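Local coordinates for extracellular solute-binding protein, family 5 (Chelativorans sp., PDB 6WM6) that binds EDTA in the periplasm and probably hands this and related aminopolycarboxylates to an ABC transporter, at residues 101-106 with 113-118; 109-114 with 174-179; 155-160 with 185-190. One frame throughout, in Å; residues are numbered along the deposited sequence. Where two conformers were deposited one is given.

Interaction 1 of 3, residues 101-106 with 113-118; sequences ESAELT and VVYRIR
Ala103 faces Tyr115 as a non-hydrogen-bonded pair of the antiparallel beta hairpin formed by strands 100-108 and 111-117, whose short segments run at 163° to each other. Tyr115 carries the buried side of this pairing. From CB the side chain turns back beside its own backbone N (chi1 -58°), which lays the ring on the Ala103 face of the sheet, alongside Val113. CD2 is the first ring atom to meet the other strand, 3.9 Å from Ala103 CB, and CE2 follows it; the methyl approaches the ring obliquely. Farther out, over the CE1-CZ side, Val113 CG1 of the same strand lies 3.6 Å above the ring plane, offset toward the rim. The tip, OH, passes beyond both and rests against Phe187.

The backbone sets the register. Arg116 N bonds to Ser102 O at 2.9 Å and nearly straight (171°), while Val114 N and Glu104 O, also 2.9 Å apart, are matched by the return bond from Glu104 N to Val114 O. At the far end Glu101 and Ser102 both face Arg116, a classic beta bulge: Arg116 O accepts from Glu101 N at 2.7 Å and only weakly from Ser102 N. The chain turns a corner at Glu101.

On the other face, with Val114 and Arg116, Ser102 OG lies 3.4 Å from Arg116 CB. A water, 2.7 Å from Ser102 OG, donates to Val114 O and so ties a side chain to the neighbouring backbone. Thr106 CG2 packs on Val114 CG2 at the hairpin's turn end.

Strand 100-108 is outermost in its four-stranded sheet. Strand 111-117 is inside it, flanked also by strand 171-176, and Tyr115 is packed against Phe134 of helix 131-141 and Trp183 of a loop.

Interaction 2 of 3, residues 109-114 with 174-179; sequences DPQTVV and ATFSEP
Gln111 spans Phe176 where strand 111-117 pairs with strand 171-176, the two central strands of a four-stranded antiparallel sheet ordered 100-108, 111-117, 171-176, 160-165. The short segments meet at 164°, and three main-chain bonds fix the register: Phe176 N to Gln111 O, Val113 N to Ala174 O and Ala174 N to Val113 O, the last 2.8 Å long. Between the last two and the first, Thr112 and Thr175 form a non-hydrogen-bonded pair, with Thr112 CA 3.2 Å from Ala174 O in a CA-H...O contact.

Packing is dense on the side of Gln111, Val113 and Phe176. The glutamine's CG is turned opposite its backbone N (chi1 177°) and the chain then runs extended, which carries CB and CG along the phenylalanine and puts the amide nitrogen over the ring while OE1 points past it. CG is 3.7 Å from Phe176 CD1. Val113 CG2 closes in obliquely on Phe176 CE1 at 3.8 Å. Gln111 and Val113, two apart in the chain, thus both pack on the ring, while Ile160 and Trp183 also touch it from outside the pair. The amide oxygen, OE1, accepts from Phe180 N, which fixes the rotation of the amide.

The side of Thr112 and Thr175 is looser and wetter. Their hydroxyls do not meet directly; one water joins them, lying 2.6 Å from Thr175 OG1 and donating to Thr112 OG1. Thr112 OG1 itself donates back to Pro110 O from above the carbonyl plane. Pro110 CG rests lightly on Thr175 CG2, and a second water bridges Gln111 N to Phe176 O, the latter bond weak.

The amide plane is inclined 41° to the aromatic ring, and Gln111 NE2 stands 3.6 Å above the ring plane, over the centre of Phe176.

Interaction 3 of 3, residues 155-160 with 185-190; sequences YGHDFI and GLFMFL. With SO4 (sulfate ion), chain D.
His157 accepts a hydrogen bond from Phe187 N at its NE2, 3.0 Å long and nearly straight (165°), with the donor close to the imidazole plane. The opposite ring nitrogen, ND1, is bonded to Ser154 O, an arrangement consistent with a neutral imidazole protonated at ND1. Bonds at both nitrogens should restrict rotation of the ring.

Aromatic and CH-pi contacts exploit that plane. Leu186 CD2 sits over the centre of one imidazole face, 3.5 Å from the centroid and 6° off the normal. The edge of His157 meets the face of Phe187 in a T-shaped stack, centroids 5.2 Å apart and planes at 85°; CD2 is the atom nearest that face. Replacing His157 by an alanine would probably leave Phe187 N without its acceptor and open a gap between the Leu186 methyl and the Phe187 ring.

Apolar packing is completed by Ile160, whose CD1 reaches Leu186 CD1 tip to tip at 3.8 Å and Phe187 CE2 at the same distance.

Polar backbone binding marks the outer end: Tyr155 N donates to O2 of a sulfate ion, 3.0 Å away, which Arg143, Ser154 and Gln473 also hold. The ion probably came from the crystallisation liquor.

Segment 155-160, with a 3-10 turn at 157-159, leads from helix 131-141 into strand 160-165. The other segment, 185-190, is loop between strand 171-176 and helix 193-196. Phe137 of helix 131-141 meets both His157 and Phe187, while Phe176 of strand 171-176 covers Ile160 and Leu186.

Interactions 1 and 2 lie on the two sides of strand 111-117, sharing Val113 and Val114, with centres about 13 Å apart; the probable hydrogen bond from Thr106 N to Thr112 O, 2.9 Å, continues the pairing between them. Interaction 3, its centre about 14 Å from that of interaction 1, adds the loops packed on this sheet: Tyr115 OH is 3.4 Å from Phe187 CD2. It also meets interaction 2, through Phe176 CZ and Ile160 CG1, 3.6 Å apart, and a probable hydrogen bond from Ser177 N to Phe159 O. A sulfate, probably from the crystallisation liquor, is bound at the Tyr155 end of interaction 3.

Interaction 1 of 3, residues 101-106 with 113-118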
loop_
_atom_site.group_PDB
_atom_site.type_symbol
_atom_site.label_atom_id
_atom_site.label_comp_id
_atom_site.label_asym_id
_atom_site.label_seq_id
_atom_site.Cartn_x
_atom_site.Cartn_y
_atom_site.Cartn_z
ATOM N N GLU A 101 4.391 23.072 13.820
ATOM C CA GLU A 101 5.599 23.891 13.797
ATOM C C GLU A 101 6.843 23.013 13.734
ATOM O O GLU A 101 7.792 23.312 12.993
ATOM C CB GLU A 101 5.648 24.779 15.043
ATOM C CG GLU A 101 6.881 25.661 15.126
ATOM C CD GLU A 101 7.043 26.309 16.491
ATOM O OE1 GLU A 101 6.058 26.339 17.259
ATOM O OE2 GLU A 101 8.166 26.763 16.802
ATOM N N SER A 102 6.858 21.918 14.493
ATOM C CA SER A 102 8.018 21.051 14.563
ATOM C C SER A 102 7.631 19.688 15.108
ATOM O O SER A 102 6.606 19.512 15.778
ATOM C CB SER A 102 9.103 21.676 15.438
ATOM O OG SER A 102 8.632 21.926 16.756
ATOM N N ALA A 103 8.487 18.719 14.810
ATOM C CA ALA A 103 8.426 17.375 15.367
ATOM C C ALA A 103 9.879 16.952 15.500
ATOM O O ALA A 103 10.633 17.014 14.514
ATOM C CB ALA A 103 7.669 16.435 14.454
ATOM N N GLU A 104 10.303 16.592 16.697
ATOM C CA GLU A 104 11.723 16.409 16.983
ATOM C C GLU A 104 11.924 15.219 17.909
ATOM O O GLU A 104 11.204 15.069 18.909
ATOM C CB GLU A 104 12.302 17.673 17.645
ATOM C CG GLU A 104 13.804 17.610 17.913
ATOM C CD GLU A 104 14.358 18.904 18.437
ATOM O OE1 GLU A 104 13.631 19.645 19.132
ATOM O OE2 GLU A 104 15.559 19.185 18.150
ATOM N N LEU A 105 12.893 14.381 17.563
ATOM C CA LEU A 105 13.404 13.334 18.449
ATOM C C LEU A 105 14.342 14.018 19.428
ATOM O O LEU A 105 15.489 14.340 19.103
ATOM C CB LEU A 105 14.158 12.304 17.619
ATOM C CG LEU A 105 14.820 11.162 18.365
ATOM C CD1 LEU A 105 13.788 10.157 18.801
ATOM C CD2 LEU A 105 15.874 10.509 17.469
ATOM N N THR A 106 13.846 14.297 20.626
ATOM C CA THR A 106 14.596 15.131 21.562
ATOM C C THR A 106 15.518 14.338 22.477
ATOM O O THR A 106 16.437 14.924 23.073
ATOM C CB THR A 106 13.635 15.957 22.431
ATOM O OG1 THR A 106 12.741 15.058 23.106
ATOM C CG2 THR A 106 12.862 16.965 21.612
ATOM N N VAL A 113 9.803 11.968 21.613
ATOM C CA VAL A 113 9.454 12.800 20.469
ATOM C C VAL A 113 8.545 13.915 20.962
ATOM O O VAL A 113 7.589 13.656 21.706
ATOM C CB VAL A 113 8.763 11.993 19.357
ATOM C CG1 VAL A 113 8.261 12.932 18.244
ATOM C CG2 VAL A 113 9.690 10.938 18.795
ATOM N N VAL A 114 8.837 15.150 20.556
ATOM C CA VAL A 114 8.023 16.316 20.899
ATOM C C VAL A 114 7.428 16.885 19.625
ATOM O O VAL A 114 8.157 17.153 18.652
ATOM C CB VAL A 114 8.836 17.394 21.644
ATOM C CG1 VAL A 114 7.982 18.639 21.873
ATOM C CG2 VAL A 114 9.326 16.842 22.960
ATOM N N TYR A 115 6.110 17.059 19.626
ATOM C CA TYR A 115 5.372 17.695 18.545
ATOM C C TYR A 115 4.929 19.069 19.030
ATOM O O TYR A 115 4.358 19.193 20.121
ATOM C CB TYR A 115 4.129 16.893 18.148
ATOM C CG TYR A 115 4.370 15.467 17.707
ATOM C CD1 TYR A 115 4.399 14.438 18.632
ATOM C CD2 TYR A 115 4.568 15.139 16.363
ATOM C CE1 TYR A 115 4.610 13.127 18.242
ATOM C CE2 TYR A 115 4.795 13.838 15.967
ATOM C CZ TYR A 115 4.817 12.835 16.905
ATOM O OH TYR A 115 5.054 11.521 16.539
ATOM N N ARG A 116 5.167 20.098 18.240
ATOM C CA ARG A 116 4.642 21.436 18.505
ATOM C C ARG A 116 3.633 21.731 17.402
ATOM O O ARG A 116 4.007 21.861 16.226
ATOM C CB ARG A 116 5.761 22.466 18.587
ATOM C CG ARG A 116 6.632 22.228 19.827
ATOM C CD ARG A 116 7.821 23.177 19.973
ATOM N NE ARG A 116 8.690 22.736 21.069
ATOM C CZ ARG A 116 8.516 23.052 22.351
ATOM N NH1 ARG A 116 7.513 23.837 22.722
ATOM N NH2 ARG A 116 9.355 22.590 23.266
ATOM N N ILE A 117 2.352 21.763 17.778
ATOM C CA ILE A 117 1.248 21.992 16.859
ATOM C C ILE A 117 1.115 23.484 16.622
ATOM O O ILE A 117 1.201 24.289 17.563
ATOM C CB ILE A 117 -0.042 21.420 17.475
ATOM C CG1 ILE A 117 0.121 19.935 17.782
ATOM C CG2 ILE A 117 -1.232 21.680 16.548
ATOM C CD1 ILE A 117 -1.026 19.402 18.649
ATOM N N ARG A 118 0.874 23.881 15.361
ATOM C CA ARG A 118 0.651 25.300 15.087
ATOM C C ARG A 118 -0.544 25.824 15.867
ATOM O O ARG A 118 -1.584 25.168 15.960
ATOM C CB ARG A 118 0.416 25.531 13.594
ATOM C CG ARG A 118 1.689 25.422 12.772
ATOM C CD ARG A 118 1.466 25.855 11.331
ATOM N NE ARG A 118 0.989 27.231 11.211
ATOM C CZ ARG A 118 -0.154 27.594 10.615
ATOM N NH1 ARG A 118 -0.964 26.693 10.056
ATOM N NH2 ARG A 118 -0.482 28.880 10.564
HETATM O O HOH W 1 9.132 19.804 18.387
#

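Interaction 2 of 3, residues 109-114 with 174-179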
loop_
_atom_site.group_PDB
_atom_site.type_symbol
_atom_site.label_atom_id
_atom_site.label_comp_id
_atom_site.label_asym_id
_atom_site.label_seq_id
_atom_site.Cartn_x
_atom_site.Cartn_y
_atom_site.Cartn_z
ATOM N N ASP A 109 17.227 8.343 25.550
ATOM C CA ASP A 109 17.373 7.628 26.819
ATOM C C ASP A 109 16.377 8.176 27.820
ATOM O O ASP A 109 16.742 8.921 28.739
ATOM C CB ASP A 109 18.802 7.749 27.357
ATOM N N PRO A 110 15.086 7.822 27.682
ATOM C CA PRO A 110 14.406 6.997 26.677
ATOM C C PRO A 110 14.035 7.777 25.422
ATOM O O PRO A 110 14.071 9.019 25.425
ATOM C CB PRO A 110 13.118 6.578 27.392
ATOM C CG PRO A 110 12.817 7.746 28.268
ATOM C CD PRO A 110 14.162 8.248 28.751
ATOM N N GLN A 111 13.685 7.060 24.361
ATOM C CA GLN A 111 13.284 7.726 23.134
ATOM C C GLN A 111 12.083 8.636 23.391
ATOM O O GLN A 111 11.059 8.211 23.943
ATOM C CB GLN A 111 12.949 6.711 22.038
ATOM C CG GLN A 111 12.464 7.326 20.755
ATOM C CD GLN A 111 12.388 6.349 19.601
ATOM O OE1 GLN A 111 13.234 5.458 19.467
ATOM N NE2 GLN A 111 11.393 6.511 18.757
ATOM N N THR A 112 12.213 9.898 22.996
ATOM C CA THR A 112 11.221 10.926 23.265
ATOM C C THR A 112 11.049 11.747 22.002
ATOM O O THR A 112 12.045 12.152 21.387
ATOM C CB THR A 112 11.695 11.839 24.411
ATOM O OG1 THR A 112 11.980 11.072 25.591
ATOM C CG2 THR A 112 10.612 12.845 24.742
ATOM N N VAL A 113 9.803 11.968 21.613
ATOM C CA VAL A 113 9.454 12.800 20.469
ATOM C C VAL A 113 8.545 13.915 20.962
ATOM O O VAL A 113 7.589 13.656 21.706
ATOM C CB VAL A 113 8.763 11.993 19.357
ATOM C CG1 VAL A 113 8.261 12.932 18.244
ATOM C CG2 VAL A 113 9.690 10.938 18.795
ATOM N N VAL A 114 8.837 15.150 20.556
ATOM C CA VAL A 114 8.023 16.316 20.899
ATOM C C VAL A 114 7.428 16.885 19.625
ATOM O O VAL A 114 8.157 17.153 18.652
ATOM C CB VAL A 114 8.836 17.394 21.644
ATOM C CG1 VAL A 114 7.982 18.639 21.873
ATOM C CG2 VAL A 114 9.326 16.842 22.960
ATOM N N ALA A 174 5.790 12.441 23.464
ATOM C CA ALA A 174 5.657 10.988 23.409
ATOM C C ALA A 174 6.921 10.349 23.966
ATOM O O ALA A 174 8.022 10.612 23.465
ATOM C CB ALA A 174 5.460 10.522 21.968
ATOM N N THR A 175 6.767 9.517 24.982
ATOM C CA THR A 175 7.881 8.768 25.556
ATOM C C THR A 175 7.706 7.285 25.228
ATOM O O THR A 175 6.640 6.719 25.492
ATOM C CB THR A 175 7.963 8.973 27.070
ATOM O OG1 THR A 175 8.065 10.372 27.367
ATOM C CG2 THR A 175 9.201 8.260 27.634
ATOM N N PHE A 176 8.737 6.680 24.643
ATOM C CA PHE A 176 8.698 5.308 24.164
ATOM C C PHE A 176 9.278 4.345 25.193
ATOM O O PHE A 176 10.233 4.665 25.904
ATOM C CB PHE A 176 9.507 5.191 22.857
ATOM C CG PHE A 176 8.871 5.873 21.665
ATOM C CD1 PHE A 176 8.824 7.255 21.575
ATOM C CD2 PHE A 176 8.345 5.117 20.634
ATOM C CE1 PHE A 176 8.251 7.873 20.458
ATOM C CE2 PHE A 176 7.784 5.730 19.520
ATOM C CZ PHE A 176 7.723 7.088 19.439
ATOM N N SER A 177 8.706 3.148 25.249
ATOM C CA SER A 177 9.239 2.112 26.140
ATOM C C SER A 177 10.478 1.423 25.588
ATOM O O SER A 177 11.223 0.787 26.362
ATOM C CB SER A 177 8.153 1.069 26.426
ATOM O OG SER A 177 7.659 0.504 25.220
ATOM N N GLU A 178 10.708 1.509 24.288
ATOM C CA GLU A 178 11.896 0.961 23.651
ATOM C C GLU A 178 12.098 1.681 22.329
ATOM O O GLU A 178 11.170 2.326 21.833
ATOM C CB GLU A 178 11.763 -0.551 23.433
ATOM C CG GLU A 178 10.612 -0.949 22.542
ATOM C CD GLU A 178 10.475 -2.455 22.423
ATOM O OE1 GLU A 178 11.192 -3.057 21.593
ATOM O OE2 GLU A 178 9.663 -3.038 23.173
ATOM N N PRO A 179 13.293 1.591 21.747
ATOM C CA PRO A 179 13.570 2.350 20.519
ATOM C C PRO A 179 12.665 1.921 19.373
ATOM O O PRO A 179 12.317 0.751 19.221
ATOM C CB PRO A 179 15.028 2.021 20.207
ATOM C CG PRO A 179 15.613 1.539 21.504
ATOM C CD PRO A 179 14.488 0.872 22.239
HETATM O O HOH W 2 13.174 4.037 24.528
HETATM O O HOH W 3 10.466 11.349 27.916
#

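Interaction 3 of 3, residues 155-160 with 185-190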
loop_
_atom_site.group_PDB
_atom_site.type_symbol
_atom_site.label_atom_id
_atom_site.label_comp_id
_atom_site.label_asym_id
_atom_site.label_seq_id
_atom_site.Cartn_x
_atom_site.Cartn_y
_atom_site.Cartn_z
ATOM N N TYR A 155 1.413 -0.382 14.227
ATOM C CA TYR A 155 2.501 0.249 13.480
ATOM C C TYR A 155 3.361 1.113 14.384
ATOM O O TYR A 155 3.883 2.158 13.982
ATOM C CB TYR A 155 1.972 0.997 12.273
ATOM C CG TYR A 155 1.552 0.080 11.148
ATOM C CD1 TYR A 155 2.303 -1.046 10.829
ATOM C CD2 TYR A 155 0.416 0.342 10.405
ATOM C CE1 TYR A 155 1.934 -1.879 9.805
ATOM C CE2 TYR A 155 0.038 -0.491 9.364
ATOM C CZ TYR A 155 0.804 -1.597 9.073
ATOM O OH TYR A 155 0.440 -2.420 8.043
ATOM N N GLY A 156 3.523 0.658 15.609
ATOM C CA GLY A 156 4.413 1.274 16.555
ATOM C C GLY A 156 3.754 2.159 17.581
ATOM O O GLY A 156 4.436 2.590 18.503
ATOM N N HIS A 157 2.454 2.469 17.452
ATOM C CA HIS A 157 1.821 3.302 18.466
ATOM C C HIS A 157 1.904 2.635 19.833
ATOM O O HIS A 157 1.977 3.320 20.861
ATOM C CB HIS A 157 0.359 3.626 18.102
ATOM C CG HIS A 157 0.220 4.605 16.971
ATOM N ND1 HIS A 157 0.008 4.200 15.667
ATOM C CD2 HIS A 157 0.289 5.963 16.935
ATOM C CE1 HIS A 157 -0.053 5.270 14.881
ATOM N NE2 HIS A 157 0.101 6.348 15.626
ATOM N N ASP A 158 1.926 1.297 19.868
ATOM C CA ASP A 158 2.058 0.585 21.131
ATOM C C ASP A 158 3.429 0.775 21.782
ATOM O O ASP A 158 3.571 0.482 22.983
ATOM C CB ASP A 158 1.702 -0.905 20.999
ATOM C CG ASP A 158 2.461 -1.627 19.917
ATOM O OD1 ASP A 158 3.154 -1.019 19.093
ATOM O OD2 ASP A 158 2.354 -2.883 19.876
ATOM N N PHE A 159 4.436 1.230 21.044
ATOM C CA PHE A 159 5.750 1.506 21.616
ATOM C C PHE A 159 5.772 2.821 22.390
ATOM O O PHE A 159 6.723 3.070 23.133
ATOM C CB PHE A 159 6.828 1.584 20.530
ATOM C CG PHE A 159 7.236 0.258 19.947
ATOM C CD1 PHE A 159 6.306 -0.589 19.363
ATOM C CD2 PHE A 159 8.573 -0.124 19.946
ATOM C CE1 PHE A 159 6.703 -1.807 18.808
ATOM C CE2 PHE A 159 8.966 -1.334 19.402
ATOM C CZ PHE A 159 8.029 -2.168 18.826
ATOM N N ILE A 160 4.769 3.679 22.207
ATOM C CA ILE A 160 4.632 4.882 23.025
ATOM C C ILE A 160 3.981 4.472 24.344
ATOM O O ILE A 160 2.863 3.939 24.370
ATOM C CB ILE A 160 3.807 5.957 22.301
ATOM C CG1 ILE A 160 4.577 6.483 21.076
ATOM C CG2 ILE A 160 3.430 7.097 23.265
ATOM C CD1 ILE A 160 3.756 7.415 20.192
ATOM N N GLY A 185 6.056 7.707 11.051
ATOM C CA GLY A 185 4.847 7.070 10.546
ATOM C C GLY A 185 3.669 7.127 11.477
ATOM O O GLY A 185 2.561 6.738 11.075
ATOM N N LEU A 186 3.868 7.606 12.703
ATOM C CA LEU A 186 2.816 7.655 13.714
ATOM C C LEU A 186 1.986 8.931 13.598
ATOM O O LEU A 186 2.433 9.944 13.080
ATOM C CB LEU A 186 3.444 7.583 15.111
ATOM C CG LEU A 186 4.324 6.350 15.332
ATOM C CD1 LEU A 186 4.944 6.378 16.728
ATOM C CD2 LEU A 186 3.535 5.063 15.148
ATOM N N PHE A 187 0.735 8.866 14.052
ATOM C CA PHE A 187 -0.157 10.018 13.982
ATOM C C PHE A 187 -0.329 10.514 12.547
ATOM O O PHE A 187 -0.447 11.717 12.298
ATOM C CB PHE A 187 0.309 11.138 14.921
ATOM C CG PHE A 187 0.555 10.666 16.314
ATOM C CD1 PHE A 187 -0.499 10.371 17.156
ATOM C CD2 PHE A 187 1.826 10.495 16.769
ATOM C CE1 PHE A 187 -0.281 9.923 18.448
ATOM C CE2 PHE A 187 2.061 10.047 18.064
ATOM C CZ PHE A 187 0.997 9.749 18.887
ATOM N N MET A 188 -0.381 9.590 11.583
ATOM C CA MET A 188 -0.580 9.974 10.196
ATOM C C MET A 188 -2.037 10.287 9.903
ATOM O O MET A 188 -2.340 10.855 8.841
ATOM C CB MET A 188 -0.047 8.911 9.238
ATOM C CG MET A 188 0.040 9.406 7.793
ATOM S SD MET A 188 0.944 8.335 6.664
ATOM C CE MET A 188 2.606 8.555 7.254
ATOM N N PHE A 189 -2.950 9.896 10.788
ATOM C CA PHE A 189 -4.372 10.144 10.612
ATOM C C PHE A 189 -4.927 10.533 11.970
ATOM O O PHE A 189 -4.971 9.697 12.880
ATOM C CB PHE A 189 -5.087 8.907 10.077
ATOM C CG PHE A 189 -4.487 8.377 8.803
ATOM C CD1 PHE A 189 -4.805 8.932 7.589
ATOM C CD2 PHE A 189 -3.594 7.327 8.862
ATOM C CE1 PHE A 189 -4.211 8.442 6.417
ATOM C CE2 PHE A 189 -3.006 6.832 7.688
ATOM C CZ PHE A 189 -3.328 7.400 6.486
ATOM N N LEU A 190 -5.325 11.788 12.131
ATOM C CA LEU A 190 -5.874 12.290 13.381
ATOM C C LEU A 190 -7.368 12.555 13.236
ATOM O O LEU A 190 -7.826 13.029 12.195
ATOM C CB LEU A 190 -5.161 13.582 13.805
ATOM C CG LEU A 190 -3.697 13.412 14.188
ATOM C CD1 LEU A 190 -3.035 14.761 14.368
ATOM C CD2 LEU A 190 -3.593 12.597 15.468
HETATM S S SO4 D . 1.231 -4.418 14.866
HETATM O O1 SO4 D . -0.191 -4.260 15.218
HETATM O O2 SO4 D . 1.637 -3.327 13.975
HETATM O O3 SO4 D . 1.442 -5.662 14.125
HETATM O O4 SO4 D . 2.044 -4.388 16.075
#